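Local coordinates for protein peptide amidase (Stenotrophomonas maltophilia, PDB 1M22) that probably hydrolyses amide bonds, including terminal amides of peptides, as a member of the amidase signature family, at residues 87-92 against 112-117; 100-105 against 349-354; 161-166 against 194-199; 273-278 against 409-414; 327-332 against 378-383. All blocks are in the same frame, centred on the assembly; numbering follows the deposited sequence.

Interaction 1. Residues 87-92 against 112-117; sequences DNINAA and YLVRRL
Val-114 meets the loop 87-92 with both of its methyl groups, and the tight part of the contact is gathered around this one side chain. Its CG2 lies 3.6 Å from Ile-89 CG2 and also rests on the backbone, 3.4 Å from Asn-90 O. The other branch, CG1, faces Ala-91 CB at 4.2 Å. A chi1 of 173° puts CG1 opposite the backbone N and leaves CG2 beside it, which spreads the two methyls over three consecutive loop residues. Leu-113 adds a looser touch, with CD1 4.4 Å from Ile-89 CG2. No hydrogen bond crosses between the segments. The polar end of Asn-90 turns to another partner, its OD1 bonding to Tyr-337 OH.

The far side of helix 112-119 has a different character. There Tyr-112 and Arg-116 are partly open to solvent, and a weak hydrogen bond of 3.4 Å runs from Arg-116 NH1 to Tyr-112 OH, while Arg-116 NE bonds to Ala-240 O.

The buried side faces the central sheet. Ala-91 and Val-114 both rest on Leu-85 of strand 82-86, while Ile-89 touches Ile-182 and Thr-184 of strand 180-185. The loop leaves the sheet directly after the active-site Lys-86, whose side chain is about 4 Å from that of Ile-89, and helix 112-119 packs over this exit.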
# COMPACT_ATOMS: atom_id res chain seq x y z
N ASP A 87 -3.05 -1.40 -10.06
CA ASP A 87 -3.79 -2.12 -11.09
C ASP A 87 -4.37 -3.49 -10.78
O ASP A 87 -4.57 -4.31 -11.68
CB ASP A 87 -2.99 -2.18 -12.39
CG ASP A 87 -3.87 -2.46 -13.60
OD1 ASP A 87 -5.00 -1.92 -13.65
OD2 ASP A 87 -3.44 -3.22 -14.49
N ASN A 88 -4.61 -3.77 -9.50
CA ASN A 88 -5.31 -5.00 -9.14
C ASN A 88 -6.67 -4.59 -8.56
O ASN A 88 -7.46 -5.43 -8.14
CB ASN A 88 -4.51 -5.87 -8.14
CG ASN A 88 -4.14 -5.15 -6.86
OD1 ASN A 88 -4.32 -3.94 -6.73
ND2 ASN A 88 -3.60 -5.90 -5.91
N ILE A 89 -6.95 -3.28 -8.58
CA ILE A 89 -8.20 -2.72 -8.08
C ILE A 89 -9.11 -2.34 -9.26
O ILE A 89 -8.73 -1.52 -10.09
CB ILE A 89 -7.94 -1.45 -7.22
CG1 ILE A 89 -7.01 -1.79 -6.06
CG2 ILE A 89 -9.26 -0.87 -6.72
CD1 ILE A 89 -6.51 -0.58 -5.28
N ASN A 90 -10.30 -2.93 -9.32
CA ASN A 90 -11.24 -2.65 -10.41
C ASN A 90 -11.64 -1.18 -10.47
O ASN A 90 -12.01 -0.59 -9.46
CB ASN A 90 -12.52 -3.49 -10.25
CG ASN A 90 -12.28 -4.98 -10.36
OD1 ASN A 90 -11.17 -5.43 -10.63
ND2 ASN A 90 -13.34 -5.76 -10.17
N ALA A 91 -11.59 -0.61 -11.67
CA ALA A 91 -11.97 0.79 -11.85
C ALA A 91 -12.28 1.09 -13.31
O ALA A 91 -11.38 1.15 -14.15
CB ALA A 91 -10.86 1.72 -11.36
N ALA A 92 -13.56 1.26 -13.62
CA ALA A 92 -13.97 1.57 -14.98
C ALA A 92 -13.51 2.99 -15.31
O ALA A 92 -13.38 3.83 -14.42
CB ALA A 92 -15.49 1.47 -15.10
N TYR A 112 -15.60 -1.55 -4.63
CA TYR A 112 -16.31 -0.80 -3.59
C TYR A 112 -15.55 0.45 -3.14
O TYR A 112 -16.12 1.54 -3.09
CB TYR A 112 -16.59 -1.69 -2.38
CG TYR A 112 -17.44 -1.00 -1.33
CD1 TYR A 112 -18.81 -0.84 -1.52
CD2 TYR A 112 -16.87 -0.48 -0.17
CE1 TYR A 112 -19.59 -0.16 -0.59
CE2 TYR A 112 -17.64 0.20 0.77
CZ TYR A 112 -19.00 0.35 0.55
OH TYR A 112 -19.77 1.04 1.45
N LEU A 113 -14.26 0.31 -2.83
CA LEU A 113 -13.51 1.46 -2.36
C LEU A 113 -13.38 2.54 -3.43
O LEU A 113 -13.23 3.72 -3.10
CB LEU A 113 -12.13 1.04 -1.84
CG LEU A 113 -11.05 0.55 -2.81
CD1 LEU A 113 -10.32 1.75 -3.41
CD2 LEU A 113 -10.07 -0.31 -2.04
N VAL A 114 -13.43 2.15 -4.70
CA VAL A 114 -13.34 3.13 -5.78
C VAL A 114 -14.66 3.89 -5.86
O VAL A 114 -14.67 5.10 -6.11
CB VAL A 114 -13.03 2.44 -7.13
CG1 VAL A 114 -13.10 3.45 -8.26
CG2 VAL A 114 -11.64 1.82 -7.07
N ARG A 115 -15.77 3.20 -5.63
CA ARG A 115 -17.07 3.85 -5.64
C ARG A 115 -17.08 4.88 -4.50
O ARG A 115 -17.58 5.99 -4.66
CB ARG A 115 -18.20 2.84 -5.45
CG ARG A 115 -18.30 1.82 -6.58
CD ARG A 115 -19.69 1.21 -6.69
NE ARG A 115 -20.05 0.36 -5.55
CZ ARG A 115 -19.57 -0.86 -5.35
NH1 ARG A 115 -18.71 -1.39 -6.20
NH2 ARG A 115 -19.97 -1.56 -4.30
N ARG A 116 -16.50 4.51 -3.36
CA ARG A 116 -16.45 5.43 -2.24
C ARG A 116 -15.58 6.65 -2.56
O ARG A 116 -15.94 7.78 -2.23
CB ARG A 116 -15.91 4.74 -0.98
CG ARG A 116 -16.84 3.71 -0.37
CD ARG A 116 -16.35 3.28 1.00
NE ARG A 116 -16.46 4.35 1.99
CZ ARG A 116 -17.60 4.76 2.53
NH1 ARG A 116 -18.74 4.18 2.19
NH2 ARG A 116 -17.61 5.74 3.42
N LEU A 117 -14.44 6.43 -3.21
CA LEU A 117 -13.56 7.54 -3.56
C LEU A 117 -14.23 8.49 -4.56
O LEU A 117 -14.13 9.70 -4.43
CB LEU A 117 -12.24 7.02 -4.14
CG LEU A 117 -11.28 6.42 -3.12
CD1 LEU A 117 -10.16 5.69 -3.85
CD2 LEU A 117 -10.73 7.51 -2.22

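Interaction 2. Residues 100-105 against 349-354; sequences SLALQG and ADLIAF
Ala-102 sits with its methyl group over the middle of the Phe-354 ring, a CH-pi contact that dominates the meeting of loop 100-105 with helix 348-357. The CB atom of Ala-102 is 3.6 Å from the Phe-354 ring centroid and only 9° off the ring normal. Phe-354 has CG opposite its backbone N (chi1 174°), and the ring reaches from the helix to lie along the loop backbone. Its outer end passes Ala-102 N, 3.5 Å from Phe-354 CZ.

Apolar contacts surround this central one. Leu-101 CB approaches Phe-354 CZ at 4.0 Å. One turn earlier on the helix, Leu-351 brings CD1 to 4.3 Å from Ala-102 CB and also comes near the Ser-100 hydroxyl.

The side-chain hydrogen bond within the segments lies in the loop. Ser-100 OG accepts from Ala-102 N at 3.1 Å with an N-H...O angle of 155°, an ST turn that fixes the bend on which Ala-102 is presented to the ring. None crosses between the two segments.

Neighbouring helices flank the contact. Trp-133 of helix 132-135 touches both Ser-100 and Leu-351, and Leu-371 of helix 369-375 packs on Leu-351. The Phe-354 ring also stacks with His-358, and Glu-362 of helix 359-362 accepts from Leu-101 N, so the loop that follows strand 82-86 is joined to helices 348-357 and 359-362.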
# COMPACT_ATOMS: atom_id res chain seq x y z
N SER A 100 -0.74 -8.39 -15.85
CA SER A 100 -0.68 -9.49 -16.80
C SER A 100 -1.28 -9.19 -18.17
O SER A 100 -2.26 -8.47 -18.30
CB SER A 100 -1.39 -10.71 -16.20
OG SER A 100 -1.48 -11.77 -17.14
N LEU A 101 -0.67 -9.77 -19.21
CA LEU A 101 -1.17 -9.59 -20.56
C LEU A 101 -2.50 -10.34 -20.74
O LEU A 101 -3.27 -10.04 -21.65
CB LEU A 101 -0.14 -10.09 -21.58
CG LEU A 101 1.13 -9.25 -21.68
CD1 LEU A 101 2.12 -9.93 -22.63
CD2 LEU A 101 0.79 -7.85 -22.18
N ALA A 102 -2.76 -11.30 -19.87
CA ALA A 102 -3.98 -12.09 -19.94
C ALA A 102 -5.24 -11.26 -19.69
O ALA A 102 -6.33 -11.60 -20.17
CB ALA A 102 -3.92 -13.24 -18.95
N LEU A 103 -5.11 -10.16 -18.94
CA LEU A 103 -6.25 -9.32 -18.63
C LEU A 103 -6.16 -7.90 -19.20
O LEU A 103 -6.80 -6.98 -18.70
CB LEU A 103 -6.44 -9.23 -17.11
CG LEU A 103 -6.67 -10.54 -16.35
CD1 LEU A 103 -6.72 -10.26 -14.86
CD2 LEU A 103 -7.96 -11.19 -16.82
N GLN A 104 -5.37 -7.73 -20.25
CA GLN A 104 -5.20 -6.42 -20.87
C GLN A 104 -6.49 -5.82 -21.42
O GLN A 104 -6.59 -4.60 -21.57
CB GLN A 104 -4.15 -6.50 -21.99
CG GLN A 104 -4.50 -7.47 -23.10
CD GLN A 104 -3.51 -7.43 -24.24
OE1 GLN A 104 -2.31 -7.63 -24.05
NE2 GLN A 104 -4.01 -7.17 -25.44
N GLY A 105 -7.47 -6.66 -21.73
CA GLY A 105 -8.72 -6.17 -22.27
C GLY A 105 -9.90 -6.38 -21.33
O GLY A 105 -11.06 -6.27 -21.73
N ALA A 349 -5.75 -22.64 -13.83
CA ALA A 349 -5.17 -23.48 -14.88
C ALA A 349 -5.13 -22.71 -16.20
O ALA A 349 -4.16 -22.83 -16.96
CB ALA A 349 -5.99 -24.76 -15.04
N ASP A 350 -6.16 -21.92 -16.48
CA ASP A 350 -6.21 -21.13 -17.71
C ASP A 350 -5.08 -20.11 -17.72
O ASP A 350 -4.47 -19.85 -18.76
CB ASP A 350 -7.53 -20.37 -17.86
CG ASP A 350 -8.72 -21.29 -18.02
OD1 ASP A 350 -8.57 -22.37 -18.63
OD2 ASP A 350 -9.82 -20.92 -17.55
N LEU A 351 -4.81 -19.51 -16.56
CA LEU A 351 -3.74 -18.52 -16.46
C LEU A 351 -2.38 -19.17 -16.69
O LEU A 351 -1.54 -18.64 -17.41
CB LEU A 351 -3.77 -17.84 -15.08
CG LEU A 351 -2.63 -16.88 -14.77
CD1 LEU A 351 -2.57 -15.77 -15.81
CD2 LEU A 351 -2.82 -16.30 -13.37
N ILE A 352 -2.17 -20.32 -16.06
CA ILE A 352 -0.92 -21.05 -16.21
C ILE A 352 -0.71 -21.41 -17.68
O ILE A 352 0.40 -21.27 -18.21
CB ILE A 352 -0.93 -22.33 -15.35
CG1 ILE A 352 -0.90 -21.95 -13.87
CG2 ILE A 352 0.26 -23.22 -15.70
CD1 ILE A 352 -1.14 -23.10 -12.91
N ALA A 353 -1.78 -21.83 -18.34
CA ALA A 353 -1.70 -22.20 -19.75
C ALA A 353 -1.41 -20.96 -20.61
O ALA A 353 -0.65 -21.03 -21.57
CB ALA A 353 -3.01 -22.85 -20.20
N PHE A 354 -2.02 -19.83 -20.24
CA PHE A 354 -1.81 -18.60 -20.99
C PHE A 354 -0.34 -18.17 -20.95
O PHE A 354 0.24 -17.84 -21.98
CB PHE A 354 -2.68 -17.47 -20.44
CG PHE A 354 -2.42 -16.13 -21.08
CD1 PHE A 354 -1.35 -15.33 -20.65
CD2 PHE A 354 -3.22 -15.67 -22.12
CE1 PHE A 354 -1.09 -14.11 -21.26
CE2 PHE A 354 -2.96 -14.45 -22.74
CZ PHE A 354 -1.89 -13.66 -22.30

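Interaction 3. Residues 161-166 against 194-199; sequences SPCGSS and AAINGV
The flat carboxamide of Asn-197 has Pro-162 O close to its plane, 14° out of it, and holds it by a hydrogen bond from ND2 of 2.9 Å, beside the Ser-cisSer-Lys catalytic triad of the amidase signature family. The bond is bent, with an N-H...O angle of 136°, and the donor is tilted from the carbonyl plane of Pro-162. The same ND2 also donates to Pro-193 O, so two bonds fix the rotation of the amide, while Asn-197 OD1 passes 3.9 Å from Pro-162 CA. Ala-170 and Val-171 of helix 167-174 also touch this side chain.

The contact backs the loop that carries the active-site Ser-165, which follows a cis peptide bond from Gly-164; Ser-165 OG is hydrogen-bonded to the nucleophile Ser-189 and to Lys-86. Asn-197 stands at the end of helix 191-196, which closes in a Schellman motif with Gly-198 as its C-prime residue.

Ile-196 supplies the apolar half of the contact. With chi1 at -73° its CG2 branch lies opposite the backbone N and presses on the loop, 3.4 Å from Ser-161 O. The loop keeps its shape through an ST turn, in which Ser-161 OG accepts from Cys-163 N at 3.0 Å. Cys-163 touches Cys-192 without a disulfide in this structure, and its CB lies 3.8 Å from Ile-196 CG1.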
# COMPACT_ATOMS: atom_id res chain seq x y z
N SER A 161 15.59 -0.63 -7.27
CA SER A 161 14.25 -1.14 -7.09
C SER A 161 13.25 -0.30 -6.33
O SER A 161 13.59 0.38 -5.36
CB SER A 161 14.33 -2.51 -6.41
OG SER A 161 13.05 -3.11 -6.32
N PRO A 162 11.99 -0.31 -6.78
CA PRO A 162 10.94 0.45 -6.11
C PRO A 162 10.26 -0.48 -5.10
O PRO A 162 9.34 -0.08 -4.39
CB PRO A 162 9.99 0.80 -7.25
CG PRO A 162 10.06 -0.44 -8.10
CD PRO A 162 11.55 -0.74 -8.13
N CYS A 163 10.74 -1.72 -5.04
CA CYS A 163 10.16 -2.77 -4.19
C CYS A 163 8.74 -3.05 -4.72
O CYS A 163 8.44 -2.71 -5.86
CB CYS A 163 10.13 -2.34 -2.71
SG CYS A 163 9.88 -3.71 -1.54
N GLY A 164 7.87 -3.66 -3.91
CA GLY A 164 6.53 -4.00 -4.37
C GLY A 164 5.68 -4.55 -3.24
O GLY A 164 6.20 -4.68 -2.15
N SER A 165 4.47 -5.06 -3.51
CA SER A 165 3.97 -5.25 -4.82
C SER A 165 3.26 -3.93 -5.34
O SER A 165 2.82 -3.84 -6.47
CB SER A 165 3.15 -6.42 -5.17
OG SER A 165 1.98 -6.44 -4.37
N SER A 166 3.15 -2.92 -4.49
CA SER A 166 2.51 -1.64 -4.84
C SER A 166 3.56 -0.65 -5.33
O SER A 166 3.64 0.49 -4.86
CB SER A 166 1.80 -1.04 -3.62
OG SER A 166 0.83 -1.93 -3.07
N ALA A 194 6.51 1.72 0.24
CA ALA A 194 6.34 3.07 0.75
C ALA A 194 7.66 3.53 1.38
O ALA A 194 8.16 4.61 1.08
CB ALA A 194 5.21 3.12 1.77
N ALA A 195 8.25 2.69 2.24
CA ALA A 195 9.50 3.04 2.89
C ALA A 195 10.64 3.19 1.88
O ALA A 195 11.43 4.14 1.96
CB ALA A 195 9.87 1.97 3.92
N ILE A 196 10.72 2.26 0.94
CA ILE A 196 11.76 2.24 -0.09
C ILE A 196 11.73 3.49 -0.97
O ILE A 196 12.78 3.93 -1.47
CB ILE A 196 11.61 0.95 -0.94
CG1 ILE A 196 12.08 -0.26 -0.13
CG2 ILE A 196 12.38 1.08 -2.27
CD1 ILE A 196 13.58 -0.34 0.06
N ASN A 197 10.55 4.07 -1.15
CA ASN A 197 10.39 5.26 -1.97
C ASN A 197 10.12 6.54 -1.17
O ASN A 197 9.63 7.53 -1.70
CB ASN A 197 9.29 5.03 -3.01
CG ASN A 197 9.67 3.95 -4.02
OD1 ASN A 197 10.49 4.18 -4.91
ND2 ASN A 197 9.09 2.77 -3.87
N GLY A 198 10.44 6.51 0.13
CA GLY A 198 10.30 7.69 0.97
C GLY A 198 8.94 8.32 1.18
O GLY A 198 8.84 9.55 1.28
N VAL A 199 7.90 7.50 1.27
CA VAL A 199 6.55 8.01 1.48
C VAL A 199 5.86 7.26 2.61
O VAL A 199 6.40 6.28 3.15
CB VAL A 199 5.68 7.92 0.20
CG1 VAL A 199 6.29 8.77 -0.90
CG2 VAL A 199 5.54 6.48 -0.25

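Interaction 4. Residues 273-278 against 409-414; sequences GKRIGL and QLDALV
Asp-411 and Arg-275 join the start of two neighbouring parallel strands, 275-279 and 412-416, near one margin of the mixed eleven-stranded sheet. The Asp-411 side chain can be traced outward. CB passes 3.5 Å from Arg-275 O; CG lies against Lys-274 CD; and OD1 accepts from Arg-275 N at 2.8 Å, using the lone pair that points away from the other oxygen. OD2 turns to a salt bridge with Lys-472 of helix 470-484. Since Asp-411 N donates to Arg-275 O at 2.7 Å, nearly straight at 172°, one residue grips both backbone polar atoms of Arg-275, its carboxylate standing in for the carbonyl of a strand.

From there regular parallel pairing takes over. Gly-277 uses both its N and its O toward strand 412-416: N donates to Ala-412 O at 3.0 Å, lying in the plane of that carbonyl, and O accepts from Val-414 N. Leu-410 folds CD1 over Gly-277, 3.6 Å from CA, where the glycine has no side chain in the way. At the outer end Arg-275 bends at chi3, which brings NE to a weak hydrogen bond with Gln-409 O, while NH2 bonds to His-408 O; both acceptors lie where helix 383-407 gives way to the strand.

On the sheet face shared by Ile-276, Leu-278 and Val-414, Ile-276 CG2 nestles between the two methyls of Val-414, and its 3.5 Å to Val-414 CG2 is tighter than ordinary carbon contact.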
# COMPACT_ATOMS: atom_id res chain seq x y z
N GLY A 273 2.51 10.50 26.73
CA GLY A 273 1.96 9.43 27.55
C GLY A 273 1.94 8.06 26.90
O GLY A 273 1.57 7.08 27.54
N LYS A 274 2.35 7.98 25.63
CA LYS A 274 2.35 6.70 24.94
C LYS A 274 3.54 5.85 25.34
O LYS A 274 4.55 6.35 25.82
CB LYS A 274 2.38 6.91 23.42
CG LYS A 274 1.17 7.61 22.84
CD LYS A 274 -0.11 6.81 23.05
CE LYS A 274 -1.22 7.29 22.13
NZ LYS A 274 -1.49 8.75 22.27
N ARG A 275 3.41 4.54 25.14
CA ARG A 275 4.47 3.59 25.45
C ARG A 275 4.74 2.81 24.18
O ARG A 275 3.84 2.22 23.58
CB ARG A 275 4.03 2.67 26.60
CG ARG A 275 3.85 3.40 27.93
CD ARG A 275 3.34 2.47 29.02
NE ARG A 275 4.24 1.34 29.21
CZ ARG A 275 5.41 1.40 29.82
NH1 ARG A 275 5.84 2.55 30.32
NH2 ARG A 275 6.17 0.32 29.91
N ILE A 276 6.01 2.81 23.76
CA ILE A 276 6.41 2.16 22.53
C ILE A 276 7.52 1.13 22.73
O ILE A 276 8.45 1.35 23.50
CB ILE A 276 6.92 3.21 21.52
CG1 ILE A 276 5.78 4.16 21.15
CG2 ILE A 276 7.49 2.53 20.28
CD1 ILE A 276 6.22 5.32 20.26
N GLY A 277 7.40 0.01 22.03
CA GLY A 277 8.41 -1.02 22.10
C GLY A 277 9.24 -1.01 20.83
O GLY A 277 8.71 -1.17 19.73
N LEU A 278 10.55 -0.80 20.97
CA LEU A 278 11.46 -0.79 19.82
C LEU A 278 11.90 -2.23 19.60
O LEU A 278 12.63 -2.79 20.42
CB LEU A 278 12.67 0.10 20.10
CG LEU A 278 13.76 0.13 19.03
CD1 LEU A 278 13.18 0.58 17.69
CD2 LEU A 278 14.88 1.06 19.48
N GLN A 409 2.86 -3.24 28.50
CA GLN A 409 1.72 -2.34 28.37
C GLN A 409 2.04 -1.24 27.36
O GLN A 409 2.04 -0.05 27.67
CB GLN A 409 1.34 -1.71 29.72
CG GLN A 409 -0.07 -1.14 29.69
CD GLN A 409 -0.54 -0.60 31.03
OE1 GLN A 409 -0.44 -1.28 32.05
NE2 GLN A 409 -1.06 0.61 31.02
N LEU A 410 2.29 -1.68 26.13
CA LEU A 410 2.63 -0.78 25.03
C LEU A 410 1.45 -0.43 24.13
O LEU A 410 0.47 -1.17 24.04
CB LEU A 410 3.72 -1.44 24.17
CG LEU A 410 4.96 -1.92 24.93
CD1 LEU A 410 5.84 -2.73 23.99
CD2 LEU A 410 5.72 -0.74 25.50
N ASP A 411 1.58 0.71 23.46
CA ASP A 411 0.56 1.20 22.54
C ASP A 411 0.91 0.81 21.11
O ASP A 411 0.04 0.69 20.26
CB ASP A 411 0.46 2.72 22.62
CG ASP A 411 -0.06 3.18 23.95
OD1 ASP A 411 0.73 3.69 24.76
OD2 ASP A 411 -1.27 3.02 24.17
N ALA A 412 2.20 0.61 20.86
CA ALA A 412 2.66 0.24 19.53
C ALA A 412 4.07 -0.31 19.57
O ALA A 412 4.80 -0.16 20.56
CB ALA A 412 2.61 1.45 18.60
N LEU A 413 4.44 -0.97 18.48
CA LEU A 413 5.77 -1.52 18.31
C LEU A 413 6.35 -0.76 17.12
O LEU A 413 5.63 -0.45 16.17
CB LEU A 413 5.69 -3.01 17.96
CG LEU A 413 4.95 -3.88 18.98
CD1 LEU A 413 4.85 -5.31 18.47
CD2 LEU A 413 5.69 -3.84 20.31
N VAL A 414 7.63 -0.42 17.19
CA VAL A 414 8.27 0.29 16.09
C VAL A 414 9.59 -0.36 15.72
O VAL A 414 10.20 -1.08 16.53
CB VAL A 414 8.52 1.78 16.42
CG1 VAL A 414 7.21 2.47 16.76
CG2 VAL A 414 9.52 1.90 17.56

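Interaction 5. Residues 327-332 against 378-383; sequences LYEFKA and AGLADP
A surface contact centred on Tyr-328, Leu-380 and Asp-382 joins helix 319-340 to the turn that links helix 369-375 with helix 383-407. Tyr-328 lies with its edge against the turn, Gly-379 O sitting near the ring plane and 3.2 Å from CD2. Beyond that edge the hydroxyl meets Asp-382, whose carboxylate stands almost perpendicular to the ring, the planes 87° apart. Tyr-328 OH is 3.0 Å from Asp-382 OD2, a weak hydrogen bond that is not settled, because water 1 lies 2.6 Å from the same OH. Water 1 accepts from Ala-378 N and thereby links the phenol to the start of the turn. A second bridge passes through water 2, which accepts from Lys-331 NZ and donates to Ala-378 O.

The apolar part belongs to Leu-380. Its CD1 rests on Ala-332 CB at 3.9 Å, and CD2 reaches Tyr-328 CB one turn back on the helix, at 4.2 Å. A bound HEPES buffer molecule (EPE) comes to about 3 Å from the Leu-380 side chain. Gly-379 N is buried here with no partner.

The turn is a type I beta turn from Gly-379 to Asp-382, with Asp-382 N bonded to Gly-379 O. A chi1 of -168° swings the Asp-382 carboxylate to where OD2 faces the Tyr-328 hydroxyl and OD1 bonds to Ala-384 N. Asp-382 is thus the N-cap of helix 383-407, with Pro-383 as the first helical residue.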
# COMPACT_ATOMS: atom_id res chain seq x y z
N LEU A 327 -1.23 -20.06 -0.55
CA LEU A 327 -1.42 -20.90 -1.73
C LEU A 327 -2.88 -21.33 -1.87
O LEU A 327 -3.46 -21.23 -2.94
CB LEU A 327 -0.51 -22.13 -1.65
CG LEU A 327 0.99 -21.87 -1.81
CD1 LEU A 327 1.77 -23.11 -1.41
CD2 LEU A 327 1.30 -21.48 -3.25
N TYR A 328 -3.46 -21.81 -0.77
CA TYR A 328 -4.85 -22.25 -0.80
C TYR A 328 -5.82 -21.11 -1.08
O TYR A 328 -6.72 -21.23 -1.90
CB TYR A 328 -5.24 -22.90 0.53
CG TYR A 328 -4.79 -24.34 0.68
CD1 TYR A 328 -3.46 -24.66 0.95
CD2 TYR A 328 -5.71 -25.39 0.57
CE1 TYR A 328 -3.06 -25.99 1.12
CE2 TYR A 328 -5.32 -26.71 0.74
CZ TYR A 328 -3.99 -27.00 1.01
OH TYR A 328 -3.60 -28.31 1.19
N GLU A 329 -5.64 -19.99 -0.38
CA GLU A 329 -6.53 -18.87 -0.55
C GLU A 329 -6.39 -18.19 -1.91
O GLU A 329 -7.36 -17.66 -2.44
CB GLU A 329 -6.33 -17.87 0.59
CG GLU A 329 -6.73 -18.46 1.95
CD GLU A 329 -6.68 -17.47 3.09
OE1 GLU A 329 -6.46 -16.26 2.84
OE2 GLU A 329 -6.86 -17.90 4.25
N PHE A 330 -5.19 -18.23 -2.48
CA PHE A 330 -4.97 -17.62 -3.79
C PHE A 330 -5.79 -18.35 -4.86
O PHE A 330 -6.48 -17.71 -5.66
CB PHE A 330 -3.49 -17.64 -4.17
CG PHE A 330 -3.20 -17.12 -5.55
CD1 PHE A 330 -3.39 -15.78 -5.87
CD2 PHE A 330 -2.76 -17.98 -6.55
CE1 PHE A 330 -3.15 -15.30 -7.16
CE2 PHE A 330 -2.51 -17.52 -7.84
CZ PHE A 330 -2.70 -16.18 -8.15
N LYS A 331 -5.73 -19.67 -4.87
CA LYS A 331 -6.50 -20.40 -5.87
C LYS A 331 -7.99 -20.16 -5.69
O LYS A 331 -8.70 -19.81 -6.64
CB LYS A 331 -6.23 -21.91 -5.81
CG LYS A 331 -7.01 -22.68 -6.86
CD LYS A 331 -6.78 -24.18 -6.78
CE LYS A 331 -7.51 -24.89 -7.90
NZ LYS A 331 -7.26 -26.36 -7.87
N ALA A 332 -8.47 -20.33 -4.46
CA ALA A 332 -9.89 -20.13 -4.18
C ALA A 332 -10.35 -18.71 -4.49
O ALA A 332 -11.36 -18.51 -5.17
CB ALA A 332 -10.17 -20.47 -2.72
N ALA A 378 -5.74 -28.68 -2.65
CA ALA A 378 -7.03 -29.36 -2.61
C ALA A 378 -8.23 -28.43 -2.48
O ALA A 378 -9.15 -28.48 -3.30
CB ALA A 378 -7.04 -30.37 -1.47
N GLY A 379 -8.22 -27.60 -1.45
CA GLY A 379 -9.33 -26.69 -1.23
C GLY A 379 -9.35 -26.19 0.20
O GLY A 379 -8.57 -26.64 1.03
N LEU A 380 -10.26 -25.27 0.49
CA LEU A 380 -10.35 -24.68 1.82
C LEU A 380 -10.86 -25.60 2.93
O LEU A 380 -10.85 -25.22 4.10
CB LEU A 380 -11.21 -23.41 1.75
CG LEU A 380 -10.73 -22.37 0.74
CD1 LEU A 380 -11.63 -21.15 0.78
CD2 LEU A 380 -9.29 -21.96 1.06
N ALA A 381 -11.29 -26.81 2.57
CA ALA A 381 -11.78 -27.76 3.56
C ALA A 381 -10.65 -28.67 4.05
O ALA A 381 -10.84 -29.45 4.98
CB ALA A 381 -12.91 -28.60 2.97
N ASP A 382 -9.49 -28.56 3.42
CA ASP A 382 -8.33 -29.36 3.78
C ASP A 382 -7.89 -29.05 5.21
O ASP A 382 -7.61 -27.89 5.54
CB ASP A 382 -7.18 -29.08 2.81
CG ASP A 382 -6.05 -30.08 2.94
OD1 ASP A 382 -5.68 -30.43 4.08
OD2 ASP A 382 -5.53 -30.52 1.89
N PRO A 383 -7.82 -30.07 6.07
CA PRO A 383 -7.41 -29.88 7.47
C PRO A 383 -6.07 -29.15 7.61
O PRO A 383 -5.88 -28.35 8.52
CB PRO A 383 -7.35 -31.30 8.01
CG PRO A 383 -8.44 -31.98 7.23
CD PRO A 383 -8.20 -31.47 5.83
O HOH W 1 -4.09 -29.64 -0.93
O HOH W 2 -9.17 -26.52 -5.43

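How the interactions relate
From the N terminus, interaction 1 closes the shortest excursion, bringing helix 112-119 back over the loop that leaves strand 82-86. Interaction 2 starts within that excursion and therefore crosses it, reaching far ahead to helix 348-357. Interaction 3, in the active-site region, is nested inside the long loop closed by interaction 2. Interaction 4 opens before that loop ends and closes after it, so the two cross, about 45 Å apart between centres; it pairs strands 275-279 and 412-416 near one edge of the central sheet. Interaction 5 is nested within interaction 4 and crosses interaction 2, tying helix 319-340 to the start of helix 383-407, between strands 306-310 and 412-416.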